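Local structure of chromosome-partitioning protein Spo0J (Thermus thermophilus HB27, 1VZ0) at residues Ser46-Ala51 and Ala84-Leu89. The protein binds the plasmid centromere-like site parS, stimulates the ATPase activity of Soj and is probably involved in chromosome partitioning. Residues are numbered along the deposited sequence; the frame is centred on the assembly and turned at random.
Sequences SLKELA and ALMAGL
Met86, on the last turn of helix 78-86, stretches its side chain over the surface of helix 38-57 and touches Leu47, Lys48 and Ala51. The close part lies at Ala51, a buried residue whose CB points at the other helix and meets Met86 CB at 3.6 Å. Here the backbones come nearest, with 4.9 Å between the CA atoms of Ala51 and Ala87, an approach that two small methyl side chains permit. Ala87 adds its own methyl, CB standing 3.5 Å from Ala51 O, a van der Waals touch against a backbone carbonyl. Beside it the packing continues through Ala83, on which Leu47, Leu50 and Ala51 all rest, and through Ile54, which meets Ala84 and Ala87.

Toward solvent the fit is looser. The thioether of Met86 bends beyond SD (chi3 65°), bringing Met86 CE over the helix, 3.9 Å from Lys48 CA. Met86 SD itself passes Leu47 CD2 at 4.0 Å, the two side chains crossing at a slant. Lys48 lends only the root of its chain: CB lies 4.1 Å from Met86 CE, while the rest leads away, extended until a bend at chi4, to put NZ in a salt bridge with Asp52, one helical turn on.

Just past Ala87 the chain leaves the helix in a Schellman motif, with Gly88 at positive phi, Gly88 N bonded to Leu85 O and Leu89 N to Ala84 O, and leads on to strand 91-96. The contact thus pairs two helices of the ParB N-terminal domain beside this helix end. With no hydrogen bond or salt bridge between the segments, their direct cohesion is van der Waals and hydrophobic: close where Ala51 meets Ala87 and Met86 CB, looser at the exposed thioether end, where an unbranched chain probably can shift.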
loop_
_atom_site.group_PDB
_atom_site.type_symbol
_atom_site.label_atom_id
_atom_site.label_comp_id
_atom_site.label_asym_id
_atom_site.label_seq_id
_atom_site.Cartn_x
_atom_site.Cartn_y
_atom_site.Cartn_z
ATOM N N SER C 46 0.318 10.651 9.831
ATOM C CA SER C 46 0.059 9.593 10.800
ATOM C C SER C 46 1.305 9.227 11.608
ATOM O O SER C 46 1.203 8.862 12.778
ATOM C CB SER C 46 -0.520 8.351 10.110
ATOM O OG SER C 46 0.386 7.778 9.191
ATOM N N LEU C 47 2.475 9.333 10.985
ATOM C CA LEU C 47 3.736 9.039 11.662
ATOM C C LEU C 47 3.867 10.044 12.807
ATOM O O LEU C 47 4.194 9.684 13.941
ATOM C CB LEU C 47 4.912 9.224 10.698
ATOM C CG LEU C 47 6.250 8.527 10.976
ATOM C CD1 LEU C 47 7.343 9.253 10.204
ATOM C CD2 LEU C 47 6.573 8.530 12.459
ATOM N N LYS C 48 3.605 11.311 12.495
ATOM C CA LYS C 48 3.682 12.381 13.484
ATOM C C LYS C 48 2.632 12.215 14.577
ATOM O O LYS C 48 2.916 12.440 15.751
ATOM C CB LYS C 48 3.507 13.744 12.805
ATOM C CG LYS C 48 3.170 14.885 13.752
ATOM C CD LYS C 48 3.041 16.201 12.995
ATOM C CE LYS C 48 2.271 17.240 13.799
ATOM N NZ LYS C 48 2.877 17.495 15.135
ATOM N N GLU C 49 1.421 11.822 14.191
ATOM C CA GLU C 49 0.353 11.635 15.161
ATOM C C GLU C 49 0.683 10.480 16.110
ATOM O O GLU C 49 0.327 10.522 17.289
ATOM C CB GLU C 49 -0.982 11.402 14.433
ATOM C CG GLU C 49 -1.412 12.616 13.607
ATOM C CD GLU C 49 -2.644 12.389 12.743
ATOM O OE1 GLU C 49 -2.929 13.269 11.900
ATOM O OE2 GLU C 49 -3.326 11.352 12.897
ATOM N N LEU C 50 1.380 9.464 15.597
ATOM C CA LEU C 50 1.762 8.316 16.415
ATOM C C LEU C 50 2.862 8.759 17.372
ATOM O O LEU C 50 2.882 8.371 18.533
ATOM C CB LEU C 50 2.291 7.168 15.546
ATOM C CG LEU C 50 2.044 5.730 16.026
ATOM C CD1 LEU C 50 3.157 4.844 15.491
ATOM C CD2 LEU C 50 1.998 5.649 17.537
ATOM N N ALA C 51 3.779 9.573 16.865
ATOM C CA ALA C 51 4.884 10.083 17.662
ATOM C C ALA C 51 4.406 10.974 18.808
ATOM O O ALA C 51 4.880 10.848 19.936
ATOM C CB ALA C 51 5.848 10.859 16.774
ATOM N N ALA C 84 9.102 6.584 17.758
ATOM C CA ALA C 84 9.758 6.672 19.057
ATOM C C ALA C 84 10.904 7.668 18.968
ATOM O O ALA C 84 11.175 8.407 19.919
ATOM C CB ALA C 84 10.276 5.311 19.473
ATOM N N LEU C 85 11.579 7.679 17.823
ATOM C CA LEU C 85 12.676 8.608 17.605
ATOM C C LEU C 85 12.122 10.031 17.579
ATOM O O LEU C 85 12.625 10.910 18.276
ATOM C CB LEU C 85 13.389 8.292 16.287
ATOM C CG LEU C 85 14.311 7.068 16.315
ATOM C CD1 LEU C 85 14.786 6.727 14.917
ATOM C CD2 LEU C 85 15.493 7.361 17.207
ATOM N N MET C 86 11.081 10.249 16.778
ATOM C CA MET C 86 10.450 11.563 16.683
ATOM C C MET C 86 9.977 12.036 18.056
ATOM O O MET C 86 10.101 13.214 18.393
ATOM C CB MET C 86 9.248 11.522 15.728
ATOM C CG MET C 86 9.561 11.877 14.281
ATOM S SD MET C 86 8.053 12.117 13.321
ATOM C CE MET C 86 7.393 13.548 14.128
ATOM N N ALA C 87 9.433 11.111 18.842
ATOM C CA ALA C 87 8.927 11.419 20.175
ATOM C C ALA C 87 10.042 11.845 21.128
ATOM O O ALA C 87 9.782 12.397 22.202
ATOM C CB ALA C 87 8.191 10.214 20.737
ATOM N N GLY C 88 11.283 11.581 20.730
ATOM C CA GLY C 88 12.423 11.947 21.548
ATOM C C GLY C 88 12.647 11.047 22.749
ATOM O O GLY C 88 13.261 11.470 23.728
ATOM N N LEU C 89 12.156 9.814 22.688
ATOM C CA LEU C 89 12.337 8.881 23.795
ATOM C C LEU C 89 13.790 8.417 23.873
ATOM O O LEU C 89 14.479 8.332 22.854
ATOM C CB LEU C 89 11.420 7.664 23.635
ATOM C CG LEU C 89 9.906 7.901 23.583
ATOM C CD1 LEU C 89 9.191 6.557 23.578
ATOM C CD2 LEU C 89 9.460 8.731 24.780
#